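PDB 2QW5: xylose isomerase-like TIM barrel from Anabaena variabilis ATCC 29413, which binds a zinc ion and D-xylose in a TIM barrel and probably acts as an isomerase or epimerase of sugars or sugar phosphates. Local coordinates for residues Asp10-Phe15 with Asp275-Val280; Phe43-Phe48 with Glu320-Thr325; Asn161-Leu166 with Ile200-Gly205. All coordinates share one frame; numbering follows the deposited sequence.

Contact 1: Asp10-Phe15 with Asp275-Val280; sequences DIYISF and DGPIAV
Strands 11-14 and 278-280 run parallel, the axes of these short segments 35° apart, with Ile-11, Tyr-12 and Ile-13 bridged to Ile-278, Ala-279 and Val-280. Four backbone bonds form the ladder: Ile-278 N to Asp-10 O, Tyr-12 N to Ile-278 O, Val-280 N to Tyr-12 O at 2.8 Å, and Ser-14 N to Val-280 O. Where the ladder begins, a water accepts from Asp-10 N and donates weakly to Gly-276 O.

On one face of the sheet Tyr-12 lays its ring against Pro-277, whose CB sits 3.6 Å from the ring centroid of Tyr-12 in a CH-pi contact, shifted from the centre toward CE1 and CZ. CG of Tyr-12 stands anti to the carbonyl carbon (chi1 -70°), which swings the ring back toward the proline. The small methyl of Ala-279 fits beside the root of this side chain, its CB 4.0 Å from Tyr-12 CB.

The other face is aliphatic, and beta-branched residues suit its extended backbone. Ile-11 lies alongside Ile-278, with CD1 of Ile-11 4.0 Å from CB of Ile-278, while Val-280 spreads its two methyls, CG2 to Ile-11 CG2 and CG1 to Ile-13 CG1.

This pairing joins the first and last strands of the barrel. Strands 47-51 and 243-248 flank the pair, helix 314-332 packs on the aliphatic face through Ala-318, Ala-321 and Ile-322, and Ser-14 touches the zinc ligand Glu-281.

Contact 2: Phe43-Phe48 with Glu320-Thr325; sequences FGYSGF and EAIKVT
Ile-322 meets Tyr-45 by a CH-pi contact: its CD1 lies 3.9 Å from the centroid of the Tyr-45 ring, 11° off the normal and so almost centred over one face. With CG1 anti to the backbone N (chi1 -173°) and the chain extended beyond it, the isoleucine reaches along the ring from its phenol end, and CB of Ile-322 rests 3.6 Å from CZ of Tyr-45.

Van der Waals contacts add to this: CG2 of Ile-322 packs 4.1 Å from CB of Phe-43 and also meets the Phe-43 carbonyl oxygen. CD1 of Ile-322 comes 3.5 Å from C of Gly-44; this glycine, with positive phi, forms the Schellman motif that ends helix 27-42 and leaves room for the methyl.

Among polar groups, the Tyr-45 hydroxyl is hydrogen-bonded to the carbonyl of Ala-318, one turn before Ile-322 in helix 314-332. Ala-321, whose side chain is a single methyl, sets its CB 3.6 Å from Tyr-45 OH. Tyrosine suits the place by offering a flat face to the isoleucine methyl and a hydroxyl that reaches the helix carbonyl; isoleucine, by branching to meet both ring and turn.

Such packing of the C-terminal helix 314-332 against the turn between helix 27-42 and strand 47-51 belongs to the outer helical layer of a TIM barrel.

Contact 3: Asn161-Leu166 with Ile200-Gly205; sequences NAQPIL and IEFLKG
Gln-163 and Phe-202 pass each other in opposite directions, and between them they bring most of the surface buried here. CG of Gln-163 presses 3.4 Å from CE1 of Phe-202, approaching the ring obliquely, and the amide and ring planes are 34° apart. Gln-163 runs out extended from CG, which stands anti to the carbonyl carbon (chi1 -75°), and so carries its amide past the ring to the backbone of the neighbouring helix. There NE2 donates to Phe-202 O at 2.7 Å, a bond of 161° at the hydrogen that lies in the carbonyl plane, on a lone pair. That oxygen also accepts from Gly-205 N, so two N-H groups grip it. A water accepts from Gln-163 NE2 and donates to Glu-201 O, giving the amide nitrogen a second partner, which would favour this orientation of the amide. Glutamine suits the place because its methylene groups can pack on an aromatic ring while its amide donates to one backbone carbonyl directly and is linked to a second through water.

Helices 148-176 and 196-203 are successive members of the helical shell around the TIM barrel, separated in the chain by strand 179-182.

Phe-202 inserts its ring between them. With CG anti to the backbone N, it meets Ala-162 CB and Leu-166 CG at its edge, each 4.0 Å away, from CE1 and CZ of Phe-202 respectively; Val-131 touches it as well.

Gly-205, third in buried surface, brings its CA 3.5 Å from Gln-163 NE2. Having no side chain, Gly-205 lets the amide lie close against its backbone.

Overall arrangement
From the N terminus, strand 11-14 comes first, and contact 1 closes the barrel when strand 278-280 pairs with it far along the chain. The turn at 43-48 follows, leading into strand 47-51, and its partner in helix 314-332 arrives last, so the segments of contacts 1 and 2 alternate and their loops cross. The two also touch, Ile-11 and Ile-13 probably bonding through their backbones to Ser-46 and Gly-47. Contact 3 closes a much shorter loop nested within both, tying helix 148-176 to helix 196-203. It lies across the chain's centre from contact 2; their centres are about 34 Å apart, and the centres of contacts 1 and 3 about 26 Å.

Contact 1: Asp10-Phe15 with Asp275-Val280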
ATOM      1  N   ASP A  10     -32.362  19.423 -21.548  1.00 34.95           N
ATOM      2  CA  ASP A  10     -31.767  20.087 -20.379  1.00 29.68           C
ATOM      3  C   ASP A  10     -30.363  19.515 -20.206  1.00 25.54           C
ATOM      4  O   ASP A  10     -30.161  18.290 -20.290  1.00 22.12           O
ATOM      5  CB  ASP A  10     -32.569  19.797 -19.100  1.00 30.16           C
ATOM      6  CG  ASP A  10     -33.846  20.595 -19.002  1.00 31.27           C
ATOM      7  OD1 ASP A  10     -34.033  21.551 -19.762  1.00 35.60           O
ATOM      8  OD2 ASP A  10     -34.665  20.273 -18.128  1.00 46.10           O
ATOM      9  N   ILE A  11     -29.418  20.401 -19.963  1.00 22.37           N
ATOM     10  CA  ILE A  11     -28.033  20.025 -19.747  1.00 21.68           C
ATOM     11  C   ILE A  11     -27.692  20.376 -18.317  1.00 21.26           C
ATOM     12  O   ILE A  11     -27.849  21.531 -17.901  1.00 20.80           O
ATOM     13  CB  ILE A  11     -27.052  20.747 -20.741  1.00 22.33           C
ATOM     14  CG1 ILE A  11     -27.490  20.573 -22.193  1.00 24.55           C
ATOM     15  CG2 ILE A  11     -25.590  20.257 -20.555  1.00 19.14           C
ATOM     16  CD1 ILE A  11     -27.637  19.144 -22.599  1.00 23.99           C
ATOM     17  N   TYR A  12     -27.227  19.380 -17.561  1.00 18.02           N
ATOM     18  CA  TYR A  12     -26.795  19.554 -16.165  1.00 18.21           C
ATOM     19  C   TYR A  12     -25.274  19.483 -16.118  1.00 16.10           C
ATOM     20  O   TYR A  12     -24.650  19.115 -17.100  1.00 17.97           O
ATOM     21  CB  TYR A  12     -27.339  18.427 -15.298  1.00 21.40           C
ATOM     22  CG  TYR A  12     -28.832  18.395 -15.016  1.00 17.23           C
ATOM     23  CD1 TYR A  12     -29.777  19.144 -15.760  1.00 14.07           C
ATOM     24  CD2 TYR A  12     -29.336  17.478 -14.073  1.00 18.15           C
ATOM     25  CE1 TYR A  12     -31.171  19.027 -15.477  1.00 17.80           C
ATOM     26  CE2 TYR A  12     -30.696  17.376 -13.809  1.00 17.07           C
ATOM     27  CZ  TYR A  12     -31.606  18.145 -14.501  1.00 22.80           C
ATOM     28  OH  TYR A  12     -32.949  17.998 -14.225  1.00 22.65           O
ATOM     29  N   ILE A  13     -24.690  19.885 -15.007  1.00 17.19           N
ATOM     30  CA  ILE A  13     -23.249  19.688 -14.754  1.00 15.68           C
ATOM     31  C   ILE A  13     -23.014  19.162 -13.349  1.00 17.84           C
ATOM     32  O   ILE A  13     -23.687  19.564 -12.406  1.00 18.71           O
ATOM     33  CB  ILE A  13     -22.443  20.956 -15.039  1.00 17.73           C
ATOM     34  CG1 ILE A  13     -20.938  20.662 -14.943  1.00 19.95           C
ATOM     35  CG2 ILE A  13     -22.932  22.119 -14.149  1.00 15.36           C
ATOM     36  CD1 ILE A  13     -20.035  21.762 -15.553  1.00 15.58           C
ATOM     37  N   SER A  14     -22.056  18.234 -13.215  1.00 16.49           N
ATOM     38  CA  SER A  14     -21.694  17.684 -11.923  1.00 16.66           C
ATOM     39  C   SER A  14     -20.864  18.646 -11.052  1.00 16.94           C
ATOM     40  O   SER A  14     -19.930  19.260 -11.532  1.00 18.01           O
ATOM     41  CB  SER A  14     -20.831  16.444 -12.101  1.00 13.59           C
ATOM     42  OG  SER A  14     -20.437  15.952 -10.841  1.00 15.61           O
ATOM     43  N   PHE A  15     -21.169  18.665  -9.747  1.00 19.51           N
ATOM     44  CA  PHE A  15     -20.353  19.395  -8.750  1.00 17.31           C
ATOM     45  C   PHE A  15     -18.975  18.755  -8.506  1.00 19.19           C
ATOM     46  O   PHE A  15     -18.208  19.318  -7.752  1.00 19.75           O
ATOM     47  CB  PHE A  15     -21.112  19.708  -7.433  1.00 18.17           C
ATOM     48  CG  PHE A  15     -21.525  21.143  -7.332  1.00 19.01           C
ATOM     49  CD1 PHE A  15     -22.326  21.711  -8.330  1.00 19.67           C
ATOM     50  CD2 PHE A  15     -21.082  21.944  -6.269  1.00 19.44           C
ATOM     51  CE1 PHE A  15     -22.696  23.052  -8.276  1.00 22.89           C
ATOM     52  CE2 PHE A  15     -21.435  23.314  -6.209  1.00 19.64           C
ATOM     53  CZ  PHE A  15     -22.265  23.854  -7.205  1.00 19.68           C
ATOM     54  N   ASP A 275     -35.494  11.068 -23.243  1.00 27.42           N
ATOM     55  CA  ASP A 275     -35.776  12.504 -23.303  1.00 30.60           C
ATOM     56  C   ASP A 275     -35.480  13.216 -21.981  1.00 28.88           C
ATOM     57  O   ASP A 275     -35.902  14.357 -21.789  1.00 31.04           O
ATOM     58  CB  ASP A 275     -37.221  12.779 -23.841  1.00 33.88           C
ATOM     59  CG  ASP A 275     -38.345  12.387 -22.866  1.00 39.24           C
ATOM     60  OD1 ASP A 275     -38.110  12.029 -21.675  1.00 51.87           O
ATOM     61  OD2 ASP A 275     -39.513  12.470 -23.315  1.00 58.59           O
ATOM     62  N   GLY A 276     -34.736  12.559 -21.088  1.00 27.16           N
ATOM     63  CA  GLY A 276     -34.356  13.150 -19.808  1.00 26.23           C
ATOM     64  C   GLY A 276     -33.180  14.108 -19.924  1.00 25.07           C
ATOM     65  O   GLY A 276     -32.737  14.416 -21.014  1.00 25.03           O
ATOM     66  N   PRO A 277     -32.662  14.587 -18.783  1.00 25.12           N
ATOM     67  CA  PRO A 277     -31.521  15.495 -18.799  1.00 23.34           C
ATOM     68  C   PRO A 277     -30.201  14.786 -19.140  1.00 24.27           C
ATOM     69  O   PRO A 277     -30.053  13.614 -18.790  1.00 23.02           O
ATOM     70  CB  PRO A 277     -31.491  16.025 -17.364  1.00 24.41           C
ATOM     71  CG  PRO A 277     -32.111  14.972 -16.554  1.00 23.69           C
ATOM     72  CD  PRO A 277     -33.141  14.326 -17.411  1.00 22.52           C
ATOM     73  N   ILE A 278     -29.283  15.496 -19.806  1.00 23.49           N
ATOM     74  CA  ILE A 278     -27.942  14.993 -20.170  0.50 21.95           C
ATOM     75  C   ILE A 278     -26.962  15.720 -19.259  1.00 22.14           C
ATOM     76  O   ILE A 278     -26.871  16.921 -19.343  1.00 19.15           O
ATOM     77  CB  ILE A 278     -27.587  15.302 -21.653  0.50 22.35           C
ATOM     78  CG1 ILE A 278     -28.555  14.616 -22.625  0.50 21.00           C
ATOM     79  CG2 ILE A 278     -26.149  14.871 -21.967  0.50 21.79           C
ATOM     80  CD1 ILE A 278     -28.472  13.111 -22.613  0.50 17.68           C
ATOM     81  N   ALA A 279     -26.245  14.994 -18.373  1.00 19.71           N
ATOM     82  CA  ALA A 279     -25.314  15.634 -17.423  1.00 19.37           C
ATOM     83  C   ALA A 279     -23.853  15.619 -17.886  1.00 19.45           C
ATOM     84  O   ALA A 279     -23.359  14.609 -18.297  1.00 17.77           O
ATOM     85  CB  ALA A 279     -25.404  15.011 -16.085  1.00 17.33           C
ATOM     86  N   VAL A 280     -23.208  16.786 -17.845  1.00 20.60           N
ATOM     87  CA  VAL A 280     -21.780  16.922 -18.101  1.00 20.62           C
ATOM     88  C   VAL A 280     -21.100  16.514 -16.785  1.00 21.17           C
ATOM     89  O   VAL A 280     -21.321  17.161 -15.774  1.00 18.10           O
ATOM     90  CB  VAL A 280     -21.406  18.402 -18.436  1.00 17.91           C
ATOM     91  CG1 VAL A 280     -19.875  18.620 -18.364  1.00 16.51           C
ATOM     92  CG2 VAL A 280     -21.984  18.784 -19.787  1.00 21.16           C
TER
HETATM   93  O   HOH W   1     -33.840  17.018 -21.251  1.00 33.04           O

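Contact 2: Phe43-Phe48 with Glu320-Thr325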
ATOM      1  N   PHE A  43     -24.062  30.028 -18.623  1.00 25.61           N
ATOM      2  CA  PHE A  43     -23.604  29.213 -19.756  1.00 25.60           C
ATOM      3  C   PHE A  43     -24.701  28.327 -20.345  1.00 23.06           C
ATOM      4  O   PHE A  43     -24.496  27.721 -21.395  1.00 24.23           O
ATOM      5  CB  PHE A  43     -22.433  28.283 -19.365  1.00 24.61           C
ATOM      6  CG  PHE A  43     -21.267  28.979 -18.726  1.00 25.50           C
ATOM      7  CD1 PHE A  43     -20.857  30.257 -19.135  1.00 25.40           C
ATOM      8  CD2 PHE A  43     -20.520  28.321 -17.754  1.00 23.01           C
ATOM      9  CE1 PHE A  43     -19.757  30.891 -18.538  1.00 31.62           C
ATOM     10  CE2 PHE A  43     -19.410  28.940 -17.142  1.00 24.89           C
ATOM     11  CZ  PHE A  43     -19.032  30.246 -17.540  1.00 31.57           C
ATOM     12  N   GLY A  44     -25.830  28.213 -19.643  1.00 23.09           N
ATOM     13  CA  GLY A  44     -26.993  27.461 -20.091  1.00 23.39           C
ATOM     14  C   GLY A  44     -27.349  26.222 -19.302  1.00 22.35           C
ATOM     15  O   GLY A  44     -28.277  25.524 -19.670  1.00 26.99           O
ATOM     16  N   TYR A  45     -26.625  25.938 -18.228  1.00 21.92           N
ATOM     17  CA  TYR A  45     -26.912  24.760 -17.393  1.00 19.65           C
ATOM     18  C   TYR A  45     -28.198  25.018 -16.633  1.00 20.35           C
ATOM     19  O   TYR A  45     -28.383  26.113 -16.098  1.00 21.67           O
ATOM     20  CB  TYR A  45     -25.749  24.458 -16.429  1.00 20.37           C
ATOM     21  CG  TYR A  45     -24.509  23.927 -17.127  1.00 20.07           C
ATOM     22  CD1 TYR A  45     -24.475  22.604 -17.584  1.00 19.53           C
ATOM     23  CD2 TYR A  45     -23.354  24.726 -17.307  1.00 19.31           C
ATOM     24  CE1 TYR A  45     -23.366  22.101 -18.234  1.00 19.30           C
ATOM     25  CE2 TYR A  45     -22.218  24.225 -17.934  1.00 20.27           C
ATOM     26  CZ  TYR A  45     -22.220  22.895 -18.377  1.00 19.48           C
ATOM     27  OH  TYR A  45     -21.123  22.378 -19.036  1.00 15.39           O
ATOM     28  N   SER A  46     -29.087  24.024 -16.643  1.00 18.52           N
ATOM     29  CA  SER A  46     -30.397  24.070 -15.985  1.00 20.90           C
ATOM     30  C   SER A  46     -30.527  23.153 -14.750  1.00 20.16           C
ATOM     31  O   SER A  46     -31.552  23.178 -14.035  1.00 21.83           O
ATOM     32  CB  SER A  46     -31.469  23.747 -16.998  1.00 21.05           C
ATOM     33  OG  SER A  46     -31.318  22.428 -17.425  1.00 24.00           O
ATOM     34  N   GLY A  47     -29.489  22.372 -14.479  1.00 16.40           N
ATOM     35  CA  GLY A  47     -29.477  21.547 -13.284  1.00 12.81           C
ATOM     36  C   GLY A  47     -28.083  21.090 -12.899  1.00 13.81           C
ATOM     37  O   GLY A  47     -27.137  21.231 -13.667  1.00 14.01           O
ATOM     38  N   PHE A  48     -27.975  20.539 -11.692  1.00 17.90           N
ATOM     39  CA  PHE A  48     -26.646  20.183 -11.096  1.00 17.54           C
ATOM     40  C   PHE A  48     -26.655  18.853 -10.413  1.00 17.26           C
ATOM     41  O   PHE A  48     -27.668  18.521  -9.852  1.00 15.84           O
ATOM     42  CB  PHE A  48     -26.239  21.306 -10.142  1.00 14.80           C
ATOM     43  CG  PHE A  48     -26.201  22.627 -10.826  1.00 19.07           C
ATOM     44  CD1 PHE A  48     -25.057  23.047 -11.503  1.00 22.61           C
ATOM     45  CD2 PHE A  48     -27.350  23.376 -10.935  1.00 20.73           C
ATOM     46  CE1 PHE A  48     -25.056  24.260 -12.231  1.00 27.80           C
ATOM     47  CE2 PHE A  48     -27.376  24.584 -11.675  1.00 12.84           C
ATOM     48  CZ  PHE A  48     -26.226  25.020 -12.319  1.00 20.61           C
ATOM     49  N   GLU A 320     -17.109  25.413 -22.336  1.00 22.69           N
ATOM     50  CA  GLU A 320     -16.764  24.654 -23.551  1.00 23.24           C
ATOM     51  C   GLU A 320     -17.487  23.319 -23.580  1.00 20.95           C
ATOM     52  O   GLU A 320     -17.815  22.832 -24.663  1.00 18.91           O
ATOM     53  CB  GLU A 320     -15.256  24.375 -23.634  1.00 25.31           C
ATOM     54  CG  GLU A 320     -14.383  25.601 -23.802  1.00 24.72           C
ATOM     55  CD  GLU A 320     -14.529  26.299 -25.160  1.00 39.78           C
ATOM     56  OE1 GLU A 320     -14.765  25.632 -26.194  1.00 36.21           O
ATOM     57  OE2 GLU A 320     -14.392  27.542 -25.193  1.00 50.15           O
ATOM     58  N   ALA A 321     -17.703  22.739 -22.399  1.00 19.65           N
ATOM     59  CA  ALA A 321     -18.394  21.416 -22.268  1.00 20.59           C
ATOM     60  C   ALA A 321     -19.872  21.479 -22.778  1.00 20.43           C
ATOM     61  O   ALA A 321     -20.324  20.614 -23.545  1.00 22.53           O
ATOM     62  CB  ALA A 321     -18.322  20.934 -20.797  1.00 18.13           C
ATOM     63  N   ILE A 322     -20.609  22.508 -22.343  1.00 20.38           N
ATOM     64  CA  ILE A 322     -22.006  22.681 -22.765  1.00 18.96           C
ATOM     65  C   ILE A 322     -22.050  23.046 -24.254  1.00 21.04           C
ATOM     66  O   ILE A 322     -22.921  22.562 -24.942  1.00 20.42           O
ATOM     67  CB  ILE A 322     -22.820  23.667 -21.873  1.00 21.75           C
ATOM     68  CG1 ILE A 322     -24.311  23.686 -22.260  1.00 19.83           C
ATOM     69  CG2 ILE A 322     -22.204  25.092 -21.878  1.00 21.15           C
ATOM     70  CD1 ILE A 322     -25.248  24.136 -21.097  1.00 17.88           C
ATOM     71  N   LYS A 323     -21.105  23.882 -24.727  1.00 22.61           N
ATOM     72  CA  LYS A 323     -21.027  24.275 -26.135  1.00 23.02           C
ATOM     73  C   LYS A 323     -20.834  23.054 -27.034  1.00 23.29           C
ATOM     74  O   LYS A 323     -21.614  22.854 -27.980  1.00 23.76           O
ATOM     75  CB  LYS A 323     -19.965  25.360 -26.361  1.00 25.84           C
ATOM     76  CG  LYS A 323     -20.375  26.749 -25.803  1.00 29.64           C
ATOM     77  CD  LYS A 323     -19.192  27.732 -25.830  1.00 28.82           C
ATOM     78  CE  LYS A 323     -19.527  29.171 -25.353  1.00 42.92           C
ATOM     79  NZ  LYS A 323     -20.363  30.002 -26.283  1.00 50.72           N
ATOM     80  N   VAL A 324     -19.866  22.198 -26.709  1.00 21.32           N
ATOM     81  CA  VAL A 324     -19.648  20.964 -27.498  1.00 22.37           C
ATOM     82  C   VAL A 324     -20.850  20.018 -27.442  1.00 21.87           C
ATOM     83  O   VAL A 324     -21.250  19.495 -28.472  1.00 26.96           O
ATOM     84  CB  VAL A 324     -18.278  20.236 -27.212  1.00 21.52           C
ATOM     85  CG1 VAL A 324     -18.240  19.545 -25.826  1.00 16.51           C
ATOM     86  CG2 VAL A 324     -18.020  19.199 -28.301  1.00 18.44           C
ATOM     87  N   THR A 325     -21.421  19.802 -26.251  1.00 20.64           N
ATOM     88  CA  THR A 325     -22.587  18.912 -26.065  1.00 21.56           C
ATOM     89  C   THR A 325     -23.770  19.370 -26.936  1.00 21.32           C
ATOM     90  O   THR A 325     -24.400  18.554 -27.614  1.00 19.78           O
ATOM     91  CB  THR A 325     -23.013  18.819 -24.569  1.00 19.04           C
ATOM     92  OG1 THR A 325     -21.887  18.376 -23.782  1.00 20.68           O
ATOM     93  CG2 THR A 325     -24.219  17.885 -24.369  1.00 17.28           C
TER

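Contact 3: Asn161-Leu166 with Ile200-Gly205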
ATOM      1  N   ASN A 161     -26.701 -11.462  -3.262  1.00 21.68           N
ATOM      2  CA  ASN A 161     -26.973 -10.822  -1.960  1.00 19.86           C
ATOM      3  C   ASN A 161     -27.675  -9.479  -2.121  1.00 18.63           C
ATOM      4  O   ASN A 161     -28.552  -9.153  -1.335  1.00 16.69           O
ATOM      5  CB  ASN A 161     -25.688 -10.518  -1.174  1.00 18.20           C
ATOM      6  CG  ASN A 161     -24.933 -11.756  -0.734  1.00 22.38           C
ATOM      7  OD1 ASN A 161     -25.494 -12.844  -0.657  1.00 21.55           O
ATOM      8  ND2 ASN A 161     -23.634 -11.579  -0.416  1.00 20.08           N
ATOM      9  N   ALA A 162     -27.264  -8.703  -3.125  1.00 18.46           N
ATOM     10  CA  ALA A 162     -27.763  -7.327  -3.297  1.00 16.97           C
ATOM     11  C   ALA A 162     -29.127  -7.218  -3.992  1.00 16.45           C
ATOM     12  O   ALA A 162     -29.860  -6.251  -3.750  1.00 18.73           O
ATOM     13  CB  ALA A 162     -26.704  -6.461  -4.009  1.00 13.43           C
ATOM     14  N   GLN A 163     -29.485  -8.195  -4.837  1.00 17.81           N
ATOM     15  CA  GLN A 163     -30.710  -8.068  -5.634  1.00 18.98           C
ATOM     16  C   GLN A 163     -32.001  -7.793  -4.823  1.00 19.75           C
ATOM     17  O   GLN A 163     -32.726  -6.845  -5.153  1.00 17.30           O
ATOM     18  CB  GLN A 163     -30.872  -9.260  -6.577  1.00 18.32           C
ATOM     19  CG  GLN A 163     -29.935  -9.209  -7.766  1.00 20.97           C
ATOM     20  CD  GLN A 163     -29.842 -10.516  -8.539  1.00 20.82           C
ATOM     21  OE1 GLN A 163     -29.874 -11.593  -7.956  1.00 24.00           O
ATOM     22  NE2 GLN A 163     -29.679 -10.422  -9.868  1.00 20.12           N
ATOM     23  N   PRO A 164     -32.274  -8.596  -3.763  1.00 20.38           N
ATOM     24  CA  PRO A 164     -33.477  -8.316  -2.960  1.00 21.42           C
ATOM     25  C   PRO A 164     -33.446  -6.977  -2.222  1.00 20.30           C
ATOM     26  O   PRO A 164     -34.494  -6.395  -2.007  1.00 21.02           O
ATOM     27  CB  PRO A 164     -33.537  -9.494  -1.964  1.00 24.63           C
ATOM     28  CG  PRO A 164     -32.509 -10.444  -2.389  1.00 22.18           C
ATOM     29  CD  PRO A 164     -31.543  -9.784  -3.288  1.00 21.95           C
ATOM     30  N   ILE A 165     -32.244  -6.496  -1.868  1.00 17.51           N
ATOM     31  CA  ILE A 165     -32.083  -5.224  -1.165  1.00 18.13           C
ATOM     32  C   ILE A 165     -32.380  -4.060  -2.092  1.00 16.46           C
ATOM     33  O   ILE A 165     -33.086  -3.119  -1.691  1.00 18.47           O
ATOM     34  CB  ILE A 165     -30.686  -5.093  -0.524  1.00 20.06           C
ATOM     35  CG1 ILE A 165     -30.452  -6.210   0.528  1.00 22.81           C
ATOM     36  CG2 ILE A 165     -30.492  -3.670   0.089  1.00 18.72           C
ATOM     37  CD1 ILE A 165     -31.338  -6.124   1.802  1.00 20.30           C
ATOM     38  N   LEU A 166     -31.860  -4.125  -3.320  1.00 17.56           N
ATOM     39  CA  LEU A 166     -32.134  -3.106  -4.337  1.00 17.55           C
ATOM     40  C   LEU A 166     -33.622  -3.091  -4.738  1.00 16.38           C
ATOM     41  O   LEU A 166     -34.179  -2.013  -5.010  1.00 14.73           O
ATOM     42  CB  LEU A 166     -31.194  -3.235  -5.564  1.00 18.54           C
ATOM     43  CG  LEU A 166     -29.814  -2.559  -5.477  1.00 19.52           C
ATOM     44  CD1 LEU A 166     -29.981  -1.019  -5.417  1.00 16.68           C
ATOM     45  CD2 LEU A 166     -29.019  -2.996  -4.306  1.00 13.82           C
ATOM     46  N   ILE A 200     -27.097  -5.227 -16.702  1.00 19.35           N
ATOM     47  CA  ILE A 200     -28.323  -5.755 -17.280  1.00 20.86           C
ATOM     48  C   ILE A 200     -28.598  -7.121 -16.660  1.00 22.18           C
ATOM     49  O   ILE A 200     -29.741  -7.390 -16.251  1.00 23.83           O
ATOM     50  CB  ILE A 200     -28.302  -5.798 -18.807  1.00 22.26           C
ATOM     51  CG1 ILE A 200     -28.572  -4.391 -19.375  1.00 18.41           C
ATOM     52  CG2 ILE A 200     -29.394  -6.732 -19.351  1.00 17.58           C
ATOM     53  CD1 ILE A 200     -28.349  -4.255 -20.850  1.00 20.13           C
ATOM     54  N   GLU A 201     -27.564  -7.945 -16.542  1.00 24.30           N
ATOM     55  CA  GLU A 201     -27.675  -9.262 -15.875  1.00 24.51           C
ATOM     56  C   GLU A 201     -28.119  -9.151 -14.393  1.00 23.74           C
ATOM     57  O   GLU A 201     -28.962  -9.923 -13.930  1.00 23.84           O
ATOM     58  CB  GLU A 201     -26.348 -10.008 -15.991  1.00 26.92           C
ATOM     59  CG  GLU A 201     -26.368 -11.475 -15.460  1.00 31.11           C
ATOM     60  CD  GLU A 201     -25.077 -12.281 -15.784  1.00 36.45           C
ATOM     61  OE1 GLU A 201     -24.157 -11.784 -16.511  1.00 49.92           O
ATOM     62  OE2 GLU A 201     -24.996 -13.434 -15.296  1.00 56.24           O
ATOM     63  N   PHE A 202     -27.558  -8.176 -13.670  1.00 22.12           N
ATOM     64  CA  PHE A 202     -27.924  -7.907 -12.279  1.00 21.29           C
ATOM     65  C   PHE A 202     -29.400  -7.562 -12.171  1.00 21.69           C
ATOM     66  O   PHE A 202     -30.120  -8.124 -11.306  1.00 21.58           O
ATOM     67  CB  PHE A 202     -27.081  -6.756 -11.680  1.00 21.74           C
ATOM     68  CG  PHE A 202     -27.531  -6.322 -10.296  1.00 19.00           C
ATOM     69  CD1 PHE A 202     -27.175  -7.056  -9.179  1.00 22.84           C
ATOM     70  CD2 PHE A 202     -28.336  -5.204 -10.122  1.00 18.63           C
ATOM     71  CE1 PHE A 202     -27.601  -6.684  -7.898  1.00 22.51           C
ATOM     72  CE2 PHE A 202     -28.784  -4.815  -8.823  1.00 19.24           C
ATOM     73  CZ  PHE A 202     -28.396  -5.555  -7.718  1.00 24.21           C
ATOM     74  N   LEU A 203     -29.835  -6.634 -13.020  1.00 20.71           N
ATOM     75  CA  LEU A 203     -31.230  -6.177 -13.041  1.00 22.57           C
ATOM     76  C   LEU A 203     -32.274  -7.243 -13.357  1.00 22.49           C
ATOM     77  O   LEU A 203     -33.423  -7.052 -12.978  1.00 22.69           O
ATOM     78  CB  LEU A 203     -31.417  -4.970 -13.934  1.00 21.35           C
ATOM     79  CG  LEU A 203     -30.730  -3.683 -13.441  1.00 21.91           C
ATOM     80  CD1 LEU A 203     -30.731  -2.688 -14.551  1.00 14.74           C
ATOM     81  CD2 LEU A 203     -31.353  -3.059 -12.197  1.00 23.64           C
ATOM     82  N   LYS A 204     -31.884  -8.346 -14.010  1.00 26.32           N
ATOM     83  CA  LYS A 204     -32.821  -9.444 -14.302  0.50 27.22           C
ATOM     84  C   LYS A 204     -33.405 -10.004 -12.995  1.00 27.66           C
ATOM     85  O   LYS A 204     -34.511 -10.548 -13.002  1.00 30.23           O
ATOM     86  CB  LYS A 204     -32.151 -10.559 -15.140  0.50 29.76           C
ATOM     87  CG  LYS A 204     -31.643 -10.149 -16.558  0.50 34.01           C
ATOM     88  CD  LYS A 204     -32.749 -10.048 -17.618  0.50 33.66           C
ATOM     89  CE  LYS A 204     -32.285  -9.467 -18.983  0.50 26.33           C
ATOM     90  NZ  LYS A 204     -31.150 -10.079 -19.682  0.50 26.32           N
ATOM     91  N   GLY A 205     -32.656  -9.893 -11.890  1.00 27.17           N
ATOM     92  CA  GLY A 205     -33.115 -10.320 -10.558  1.00 25.90           C
ATOM     93  C   GLY A 205     -33.746  -9.262  -9.651  1.00 25.90           C
ATOM     94  O   GLY A 205     -33.968  -9.522  -8.465  1.00 27.17           O
TER
HETATM   95  O   HOH W   2     -28.505 -12.097 -12.201  1.00 34.83           O